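Side-chain contacts in 2,3-bisphosphoglycerate-independent phosphoglycerate mutase (Pyrococcus horikoshii, PDB 2ZKT), which probably interconverts 2-phosphoglycerate and 3-phosphoglycerate in glycolysis, as a metal-dependent archaeal-type mutase that needs no bisphosphoglycerate cofactor: residues M236-T239 and K245-G248; R18-K21 and T27-E30; D94-R99 and K186-I191. All blocks are in the same frame, centred on the assembly; numbering follows the deposited sequence.

Contact 1: residues M236-T239 and K245-G248; sequences MKFT and KAAG
Phe238 and Thr239, opening helix 238-242, both lean on Ala246, the first residue of strand 246-249. The chain reaches this strand through Lys245, where the two backbones come nearest: its CA is 5.9 Å from the CA of Thr239. The Lys245 side chain starts off away from the helix. Its main chain is already tied to Asp295 and to Phe296, at the start of strand 296-301: N is hydrogen-bonded to the Asp295 carboxylate, and backbone bonds run to both residues. Ala246 carries the contact. Its CB points at the helix and meets the Phe238 ring obliquely, 4.0 Å from CD2 of Phe238. The ring gets there because its CG is anti to the backbone N (chi1 -166°), a turn that sends it from the helix start toward the strand. A second touch comes from the Thr239 methyl: CG2 of Thr239 lies 4.1 Å from the N of Ala246 and 4.3 Å from its CB. Ala247 no longer meets the helix; its backbone bonds to Phe296. Strand 246-249 runs between strands 265-267 and 296-301, parallel to both, in the large mixed sheet of this alkaline-phosphatase-superfamily fold. The Phe238 ring also meets those of Trp242, Phe264 and Phe296, while Val397 and Met401 of helix 396-403 cover it further. Ring carbon and methyls do most of the touching, with one methyl against a backbone N and no hydrogen bond across, so the contact is van der Waals in kind.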
ATOM      1  N   MET B 236     -33.411  17.190 -14.566  1.00 61.81           N
ATOM      2  CA  MET B 236     -33.376  16.241 -15.669  1.00 61.88           C
ATOM      3  C   MET B 236     -32.356  15.143 -15.373  1.00 59.62           C
ATOM      4  O   MET B 236     -31.538  15.266 -14.455  1.00 58.58           O
ATOM      5  CB  MET B 236     -33.010  16.967 -16.970  1.00 62.34           C
ATOM      6  CG  MET B 236     -31.698  17.734 -16.918  1.00 64.12           C
ATOM      7  SD  MET B 236     -31.427  18.695 -18.430  1.00 65.41           S
ATOM      8  CE  MET B 236     -32.278  20.219 -17.995  1.00 69.44           C
ATOM      9  N   LYS B 237     -32.400  14.068 -16.155  1.00 57.25           N
ATOM     10  CA  LYS B 237     -31.478  12.959 -15.953  1.00 55.78           C
ATOM     11  C   LYS B 237     -30.046  13.314 -16.398  1.00 53.70           C
ATOM     12  O   LYS B 237     -29.825  14.270 -17.158  1.00 50.71           O
ATOM     13  CB  LYS B 237     -31.992  11.717 -16.699  1.00 56.76           C
ATOM     14  CG  LYS B 237     -33.522  11.581 -16.652  1.00 60.82           C
ATOM     15  CD  LYS B 237     -33.994  10.129 -16.749  1.00 64.66           C
ATOM     16  CE  LYS B 237     -33.841   9.407 -15.408  1.00 66.35           C
ATOM     17  NZ  LYS B 237     -34.308   7.982 -15.454  1.00 67.40           N
ATOM     18  N   PHE B 238     -29.083  12.540 -15.895  1.00 50.78           N
ATOM     19  CA  PHE B 238     -27.662  12.725 -16.198  1.00 50.92           C
ATOM     20  C   PHE B 238     -27.431  12.721 -17.719  1.00 50.81           C
ATOM     21  O   PHE B 238     -26.842  13.654 -18.280  1.00 50.35           O
ATOM     22  CB  PHE B 238     -26.859  11.583 -15.546  1.00 50.15           C
ATOM     23  CG  PHE B 238     -25.369  11.822 -15.491  1.00 49.19           C
ATOM     24  CD1 PHE B 238     -24.800  12.501 -14.412  1.00 49.50           C
ATOM     25  CD2 PHE B 238     -24.536  11.335 -16.500  1.00 48.32           C
ATOM     26  CE1 PHE B 238     -23.421  12.693 -14.328  1.00 48.07           C
ATOM     27  CE2 PHE B 238     -23.150  11.519 -16.434  1.00 46.57           C
ATOM     28  CZ  PHE B 238     -22.588  12.201 -15.338  1.00 46.19           C
ATOM     29  N   THR B 239     -27.913  11.656 -18.368  1.00 51.20           N
ATOM     30  CA  THR B 239     -27.785  11.467 -19.817  1.00 50.47           C
ATOM     31  C   THR B 239     -28.212  12.683 -20.628  1.00 51.17           C
ATOM     32  O   THR B 239     -27.491  13.111 -21.536  1.00 50.52           O
ATOM     33  CB  THR B 239     -28.624  10.250 -20.297  1.00 49.37           C
ATOM     34  OG1 THR B 239     -29.942  10.330 -19.724  1.00 50.34           O
ATOM     35  CG2 THR B 239     -27.957   8.926 -19.885  1.00 48.44           C
ATOM     36  N   LYS B 245     -24.057   9.008 -23.196  1.00 48.01           N
ATOM     37  CA  LYS B 245     -24.565   7.672 -22.900  1.00 50.26           C
ATOM     38  C   LYS B 245     -23.765   7.356 -21.642  1.00 49.76           C
ATOM     39  O   LYS B 245     -22.531   7.501 -21.640  1.00 49.45           O
ATOM     40  CB  LYS B 245     -24.218   6.665 -24.011  1.00 49.51           C
ATOM     41  CG  LYS B 245     -24.955   6.911 -25.323  1.00 52.26           C
ATOM     42  CD  LYS B 245     -24.498   5.940 -26.408  1.00 52.80           C
ATOM     43  CE  LYS B 245     -25.225   6.209 -27.724  1.00 61.38           C
ATOM     44  NZ  LYS B 245     -24.777   5.289 -28.821  1.00 68.45           N
ATOM     45  N   ALA B 246     -24.456   6.960 -20.572  1.00 50.31           N
ATOM     46  CA  ALA B 246     -23.791   6.669 -19.311  1.00 49.42           C
ATOM     47  C   ALA B 246     -24.099   5.276 -18.759  1.00 49.45           C
ATOM     48  O   ALA B 246     -25.266   4.893 -18.625  1.00 50.65           O
ATOM     49  CB  ALA B 246     -24.174   7.741 -18.280  1.00 48.71           C
ATOM     50  N   ALA B 247     -23.040   4.532 -18.419  1.00 48.75           N
ATOM     51  CA  ALA B 247     -23.172   3.183 -17.862  1.00 48.27           C
ATOM     52  C   ALA B 247     -22.419   3.072 -16.534  1.00 49.14           C
ATOM     53  O   ALA B 247     -21.478   3.823 -16.279  1.00 48.79           O
ATOM     54  CB  ALA B 247     -22.624   2.150 -18.846  1.00 47.80           C
ATOM     55  N   GLY B 248     -22.831   2.126 -15.693  1.00 48.98           N
ATOM     56  CA  GLY B 248     -22.161   1.940 -14.410  1.00 47.72           C
ATOM     57  C   GLY B 248     -21.974   0.480 -14.000  1.00 47.78           C
ATOM     58  O   GLY B 248     -22.857  -0.360 -14.204  1.00 47.27           O
TER

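Contact 2: residues R18-K21 and T27-E30; sequences RPIK and TPLE
A capping box of Thr27 and Glu30 begins helix 28-31, and the methyl of its threonine lies against the Arg18-Pro19 peptide of the preceding loop. CG2 of Thr27 sits over the flat face of that peptide, 3.8 Å from C of Arg18 and 4.0 Å from N of Pro19. With chi1 at 61°, CG2 is anti to the carbonyl carbon and faces the loop, while OG1 is left to serve the helix start. Thr27 is the N-cap: the N-H of Glu30 reaches its OG1 over 3.2 Å, at an angle of 153° at the hydrogen. The box is closed in return by N of Thr27, which donates to OE1 of Glu30 at 2.9 Å. This donor comes in on the anti side of the carboxylate, 24° out of its plane. Both acceptors have second partners: OG1 of Thr27 is hydrogen-bonded to Glu380, and OE1 of Glu30 forms a salt bridge with Arg381, so the box is also fastened to helix 380-383. A valine in place of Thr27 could keep a methyl over the peptide but is likely to leave the Glu30 N-H without its side-chain capping acceptor and Glu380 without its hydroxyl mate. On the loop side, CB of Arg18 points away from the helix start, and its guanidinium group makes salt bridges to Asp359 and Glu352, the side chain about 14 Å from a bound zinc ion. Helix 313-331 touches both partners, Pro313 meeting Ile20, and Lys316 and Ala317 meeting Pro28. Ile20 and Pro28 themselves meet at about a right angle, CG1 of Ile20 resting 3.9 Å from CD of the proline ring.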
ATOM      1  N   ARG B  18      -8.998   8.553   9.115  1.00 42.92           N
ATOM      2  CA  ARG B  18      -8.234   9.426  10.001  1.00 43.12           C
ATOM      3  C   ARG B  18      -6.909   8.726  10.326  1.00 43.64           C
ATOM      4  O   ARG B  18      -6.787   7.506  10.171  1.00 44.61           O
ATOM      5  CB  ARG B  18      -9.032   9.713  11.282  1.00 41.79           C
ATOM      6  CG  ARG B  18     -10.304  10.518  11.023  1.00 44.40           C
ATOM      7  CD  ARG B  18     -11.172  10.666  12.269  1.00 42.11           C
ATOM      8  NE  ARG B  18     -12.364  11.455  11.964  1.00 40.16           N
ATOM      9  CZ  ARG B  18     -13.358  11.707  12.816  1.00 42.32           C
ATOM     10  NH1 ARG B  18     -13.327  11.224  14.061  1.00 41.78           N
ATOM     11  NH2 ARG B  18     -14.385  12.462  12.429  1.00 37.82           N
ATOM     12  N   PRO B  19      -5.894   9.490  10.767  1.00 43.12           N
ATOM     13  CA  PRO B  19      -4.593   8.884  11.098  1.00 44.34           C
ATOM     14  C   PRO B  19      -4.780   7.663  12.010  1.00 46.46           C
ATOM     15  O   PRO B  19      -5.537   7.730  12.989  1.00 46.89           O
ATOM     16  CB  PRO B  19      -3.847  10.022  11.805  1.00 43.02           C
ATOM     17  CG  PRO B  19      -4.416  11.261  11.143  1.00 40.18           C
ATOM     18  CD  PRO B  19      -5.904  10.936  11.075  1.00 41.95           C
ATOM     19  N   ILE B  20      -4.118   6.550  11.677  1.00 48.18           N
ATOM     20  CA  ILE B  20      -4.211   5.327  12.485  1.00 48.04           C
ATOM     21  C   ILE B  20      -2.851   5.084  13.145  1.00 49.65           C
ATOM     22  O   ILE B  20      -1.821   5.009  12.461  1.00 50.53           O
ATOM     23  CB  ILE B  20      -4.542   4.071  11.632  1.00 47.49           C
ATOM     24  CG1 ILE B  20      -5.806   4.307  10.794  1.00 45.40           C
ATOM     25  CG2 ILE B  20      -4.720   2.848  12.563  1.00 45.93           C
ATOM     26  CD1 ILE B  20      -7.089   4.308  11.585  1.00 40.65           C
ATOM     27  N   LYS B  21      -2.853   4.946  14.471  1.00 50.88           N
ATOM     28  CA  LYS B  21      -1.618   4.731  15.224  1.00 52.90           C
ATOM     29  C   LYS B  21      -0.878   3.457  14.805  1.00 51.85           C
ATOM     30  O   LYS B  21       0.351   3.477  14.626  1.00 50.58           O
ATOM     31  CB  LYS B  21      -1.915   4.697  16.733  1.00 52.53           C
ATOM     32  CG  LYS B  21      -0.663   4.685  17.604  1.00 56.57           C
ATOM     33  CD  LYS B  21      -1.002   4.864  19.083  1.00 57.85           C
ATOM     34  CE  LYS B  21       0.252   4.836  19.961  1.00 65.68           C
ATOM     35  NZ  LYS B  21       0.874   3.476  20.034  1.00 69.37           N
ATOM     36  N   THR B  27      -3.132   6.979   7.195  1.00 38.07           N
ATOM     37  CA  THR B  27      -4.485   6.501   6.987  1.00 40.32           C
ATOM     38  C   THR B  27      -4.310   5.231   6.155  1.00 40.61           C
ATOM     39  O   THR B  27      -3.252   5.022   5.549  1.00 42.63           O
ATOM     40  CB  THR B  27      -5.312   7.487   6.168  1.00 39.42           C
ATOM     41  OG1 THR B  27      -4.701   7.647   4.878  1.00 40.80           O
ATOM     42  CG2 THR B  27      -5.403   8.846   6.888  1.00 32.07           C
ATOM     43  N   PRO B  28      -5.337   4.362   6.126  1.00 40.01           N
ATOM     44  CA  PRO B  28      -5.262   3.117   5.345  1.00 39.28           C
ATOM     45  C   PRO B  28      -4.842   3.383   3.894  1.00 39.82           C
ATOM     46  O   PRO B  28      -4.065   2.623   3.315  1.00 40.91           O
ATOM     47  CB  PRO B  28      -6.691   2.568   5.446  1.00 38.94           C
ATOM     48  CG  PRO B  28      -7.071   2.963   6.850  1.00 38.25           C
ATOM     49  CD  PRO B  28      -6.572   4.401   6.939  1.00 39.12           C
ATOM     50  N   LEU B  29      -5.357   4.464   3.315  1.00 37.11           N
ATOM     51  CA  LEU B  29      -5.037   4.815   1.935  1.00 36.12           C
ATOM     52  C   LEU B  29      -3.572   5.181   1.761  1.00 38.00           C
ATOM     53  O   LEU B  29      -2.961   4.826   0.756  1.00 35.90           O
ATOM     54  CB  LEU B  29      -5.903   5.994   1.448  1.00 36.64           C
ATOM     55  CG  LEU B  29      -5.457   6.608   0.096  1.00 37.08           C
ATOM     56  CD1 LEU B  29      -5.328   5.527  -0.979  1.00 32.48           C
ATOM     57  CD2 LEU B  29      -6.473   7.669  -0.331  1.00 34.45           C
ATOM     58  N   GLU B  30      -3.007   5.883   2.741  1.00 38.57           N
ATOM     59  CA  GLU B  30      -1.610   6.289   2.651  1.00 40.10           C
ATOM     60  C   GLU B  30      -0.702   5.077   2.868  1.00 42.77           C
ATOM     61  O   GLU B  30       0.220   4.826   2.080  1.00 42.21           O
ATOM     62  CB  GLU B  30      -1.313   7.398   3.681  1.00 38.19           C
ATOM     63  CG  GLU B  30      -2.056   8.702   3.388  1.00 39.45           C
ATOM     64  CD  GLU B  30      -2.069   9.671   4.571  1.00 39.89           C
ATOM     65  OE1 GLU B  30      -2.045   9.196   5.737  1.00 38.41           O
ATOM     66  OE2 GLU B  30      -2.124  10.911   4.336  1.00 39.70           O
TER

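Contact 3: residues D94-R99 and K186-I191; sequences DDLAFR and KKVAEI
One methyl of Val188, CG1, rests against two side chains of strand 96-103. CD2 of Leu96 lies 4.2 Å from CG1 of Val188, and CZ at the far end of the Phe98 ring is also 4.2 Å from that CG1. The leucine crosses the valine at a slant; Phe98 comes from the opposite direction and meets the methyl obliquely. CG1 is anti to the backbone N of Val188 (chi1 173°), which carries it out from helix 186-203 toward the strand. Leu96 and Phe98 can share this partner because they are two residues apart on an extended strand and point to the same face. The helix thus packs on one face of the four-stranded antiparallel sheet, separate from the large mixed sheet. Backbone bonds fix the strand in place: Leu96 pairs with Asn166 and Phe98 with Gly164 on one neighbour, and Ala97 bonds to Gly229 on the other. Side chains close in as well, with Ile225 and Ala228 of strand 222-229 against Phe98, and Asn166 and His169 against Val188. Next to Val188, Lys187 NZ is hydrogen-bonded to NE2 of His169.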
ATOM      1  N   ASP B  94     -44.757   8.241  -8.761  1.00 59.91           N
ATOM      2  CA  ASP B  94     -45.753   8.534  -7.737  1.00 59.07           C
ATOM      3  C   ASP B  94     -45.753   7.483  -6.622  1.00 57.54           C
ATOM      4  O   ASP B  94     -46.560   7.565  -5.690  1.00 57.00           O
ATOM      5  CB  ASP B  94     -47.145   8.647  -8.372  1.00 59.77           C
ATOM      6  CG  ASP B  94     -47.589   7.357  -9.033  1.00 61.39           C
ATOM      7  OD1 ASP B  94     -46.711   6.549  -9.411  1.00 64.78           O
ATOM      8  OD2 ASP B  94     -48.818   7.160  -9.184  1.00 69.17           O
ATOM      9  N   ASP B  95     -44.839   6.505  -6.710  1.00 55.90           N
ATOM     10  CA  ASP B  95     -44.737   5.441  -5.695  1.00 56.29           C
ATOM     11  C   ASP B  95     -43.862   5.813  -4.486  1.00 54.33           C
ATOM     12  O   ASP B  95     -42.956   6.647  -4.588  1.00 55.29           O
ATOM     13  CB  ASP B  95     -44.176   4.146  -6.312  1.00 56.64           C
ATOM     14  CG  ASP B  95     -45.115   3.523  -7.335  1.00 59.73           C
ATOM     15  OD1 ASP B  95     -46.321   3.433  -7.036  1.00 62.58           O
ATOM     16  OD2 ASP B  95     -44.650   3.113  -8.428  1.00 61.54           O
ATOM     17  N   LEU B  96     -44.148   5.178  -3.347  1.00 51.51           N
ATOM     18  CA  LEU B  96     -43.398   5.393  -2.110  1.00 48.97           C
ATOM     19  C   LEU B  96     -42.759   4.050  -1.692  1.00 48.35           C
ATOM     20  O   LEU B  96     -43.457   3.037  -1.570  1.00 46.72           O
ATOM     21  CB  LEU B  96     -44.331   5.897  -1.000  1.00 48.13           C
ATOM     22  CG  LEU B  96     -43.642   6.289   0.321  1.00 50.02           C
ATOM     23  CD1 LEU B  96     -42.598   7.379   0.067  1.00 50.52           C
ATOM     24  CD2 LEU B  96     -44.692   6.780   1.322  1.00 49.40           C
ATOM     25  N   ALA B  97     -41.436   4.047  -1.485  1.00 48.38           N
ATOM     26  CA  ALA B  97     -40.711   2.827  -1.116  1.00 47.94           C
ATOM     27  C   ALA B  97     -40.032   2.924   0.248  1.00 48.41           C
ATOM     28  O   ALA B  97     -39.712   4.015   0.722  1.00 48.15           O
ATOM     29  CB  ALA B  97     -39.687   2.496  -2.179  1.00 45.90           C
ATOM     30  N   PHE B  98     -39.810   1.768   0.877  1.00 49.22           N
ATOM     31  CA  PHE B  98     -39.195   1.715   2.202  1.00 47.46           C
ATOM     32  C   PHE B  98     -38.182   0.579   2.304  1.00 48.47           C
ATOM     33  O   PHE B  98     -38.265  -0.414   1.570  1.00 48.71           O
ATOM     34  CB  PHE B  98     -40.253   1.447   3.276  1.00 47.58           C
ATOM     35  CG  PHE B  98     -41.436   2.374   3.235  1.00 49.25           C
ATOM     36  CD1 PHE B  98     -42.469   2.170   2.311  1.00 45.13           C
ATOM     37  CD2 PHE B  98     -41.546   3.428   4.154  1.00 49.66           C
ATOM     38  CE1 PHE B  98     -43.597   2.997   2.305  1.00 45.60           C
ATOM     39  CE2 PHE B  98     -42.672   4.262   4.155  1.00 52.02           C
ATOM     40  CZ  PHE B  98     -43.702   4.044   3.228  1.00 46.05           C
ATOM     41  N   ARG B  99     -37.225   0.730   3.222  1.00 48.77           N
ATOM     42  CA  ARG B  99     -36.244  -0.327   3.479  1.00 50.84           C
ATOM     43  C   ARG B  99     -36.885  -1.079   4.666  1.00 47.20           C
ATOM     44  O   ARG B  99     -37.393  -0.460   5.616  1.00 44.18           O
ATOM     45  CB  ARG B  99     -34.877   0.266   3.860  1.00 51.61           C
ATOM     46  CG  ARG B  99     -34.892   1.186   5.070  1.00 57.28           C
ATOM     47  CD  ARG B  99     -33.599   2.007   5.146  1.00 57.98           C
ATOM     48  NE  ARG B  99     -32.411   1.179   5.380  1.00 73.19           N
ATOM     49  CZ  ARG B  99     -32.119   0.598   6.544  1.00 77.63           C
ATOM     50  NH1 ARG B  99     -32.928   0.756   7.591  1.00 79.60           N
ATOM     51  NH2 ARG B  99     -31.019  -0.143   6.663  1.00 78.99           N
ATOM     52  N   LYS B 186     -50.651  11.051   7.084  1.00 76.24           N
ATOM     53  CA  LYS B 186     -51.564  10.362   7.999  1.00 76.13           C
ATOM     54  C   LYS B 186     -52.097   9.065   7.386  1.00 75.68           C
ATOM     55  O   LYS B 186     -52.215   8.028   8.034  1.00 75.09           O
ATOM     56  CB  LYS B 186     -52.728  11.310   8.307  1.00 76.75           C
ATOM     57  CG  LYS B 186     -53.575  10.828   9.492  1.00 77.62           C
ATOM     58  CD  LYS B 186     -55.029  11.305   9.399  1.00 80.62           C
ATOM     59  CE  LYS B 186     -55.433  12.195  10.582  1.00 80.50           C
ATOM     60  NZ  LYS B 186     -56.358  13.235  10.124  1.00 81.36           N
ATOM     61  N   LYS B 187     -52.468   9.158   6.095  1.00 74.73           N
ATOM     62  CA  LYS B 187     -53.061   8.012   5.413  1.00 74.31           C
ATOM     63  C   LYS B 187     -52.113   6.804   5.377  1.00 72.84           C
ATOM     64  O   LYS B 187     -52.503   5.661   5.589  1.00 72.70           O
ATOM     65  CB  LYS B 187     -53.407   8.437   3.982  1.00 74.26           C
ATOM     66  CG  LYS B 187     -54.333   7.438   3.283  1.00 74.50           C
ATOM     67  CD  LYS B 187     -54.803   7.936   1.912  1.00 75.03           C
ATOM     68  CE  LYS B 187     -55.496   6.837   1.095  1.00 74.76           C
ATOM     69  NZ  LYS B 187     -54.809   6.670  -0.188  1.00 75.11           N
ATOM     70  N   VAL B 188     -50.832   7.083   5.060  1.00 71.96           N
ATOM     71  CA  VAL B 188     -49.878   5.993   4.838  1.00 71.96           C
ATOM     72  C   VAL B 188     -49.481   5.274   6.134  1.00 70.97           C
ATOM     73  O   VAL B 188     -49.204   4.079   6.157  1.00 71.14           O
ATOM     74  CB  VAL B 188     -48.634   6.569   4.161  1.00 72.19           C
ATOM     75  CG1 VAL B 188     -47.543   5.495   4.076  1.00 73.40           C
ATOM     76  CG2 VAL B 188     -48.972   7.047   2.758  1.00 72.45           C
ATOM     77  N   ALA B 189     -49.406   6.057   7.230  1.00 70.06           N
ATOM     78  CA  ALA B 189     -49.027   5.451   8.503  1.00 70.28           C
ATOM     79  C   ALA B 189     -50.098   4.464   8.997  1.00 70.27           C
ATOM     80  O   ALA B 189     -49.829   3.544   9.766  1.00 70.63           O
ATOM     81  CB  ALA B 189     -48.835   6.573   9.524  1.00 70.13           C
ATOM     82  N   GLU B 190     -51.356   4.708   8.569  1.00 69.89           N
ATOM     83  CA  GLU B 190     -52.429   3.799   8.939  1.00 69.88           C
ATOM     84  C   GLU B 190     -52.380   2.536   8.084  1.00 68.78           C
ATOM     85  O   GLU B 190     -52.783   1.455   8.501  1.00 68.81           O
ATOM     86  CB  GLU B 190     -53.763   4.523   8.727  1.00 70.29           C
ATOM     87  CG  GLU B 190     -53.853   5.826   9.525  1.00 73.54           C
ATOM     88  CD  GLU B 190     -55.228   6.435   9.338  1.00 77.36           C
ATOM     89  OE1 GLU B 190     -55.917   6.055   8.400  1.00 77.49           O
ATOM     90  OE2 GLU B 190     -55.600   7.295  10.139  1.00 77.56           O
ATOM     91  N   ILE B 191     -51.946   2.747   6.829  1.00 67.28           N
ATOM     92  CA  ILE B 191     -51.736   1.609   5.953  1.00 66.09           C
ATOM     93  C   ILE B 191     -50.549   0.784   6.451  1.00 64.23           C
ATOM     94  O   ILE B 191     -50.616  -0.427   6.613  1.00 63.75           O
ATOM     95  CB  ILE B 191     -51.466   2.154   4.544  1.00 65.78           C
ATOM     96  CG1 ILE B 191     -52.669   2.971   4.055  1.00 66.96           C
ATOM     97  CG2 ILE B 191     -51.254   0.992   3.551  1.00 67.09           C
ATOM     98  CD1 ILE B 191     -52.467   3.527   2.642  1.00 66.75           C
TER

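Overall arrangement
All three contacts are largely buried, yet they belong to different parts of the fold. Contacts 1 and 2 lie in the part built on the large mixed sheet, on opposite sides of the chain's centre and with centres 34 Å apart. Contact 3 belongs to the smaller antiparallel sheet, its centre 29 Å from that of contact 1 and 42 Å from that of contact 2. Contacts 1 and 3 each set a helix against a strand, chiefly through apolar side-chain groups, one near in sequence, the other spanning 86 residues. Contact 2, whose Pro19 is exposed, joins a loop to a helix start braced by a capping box within 27-30 and outside salt bridges. No hydrogen bond crosses any.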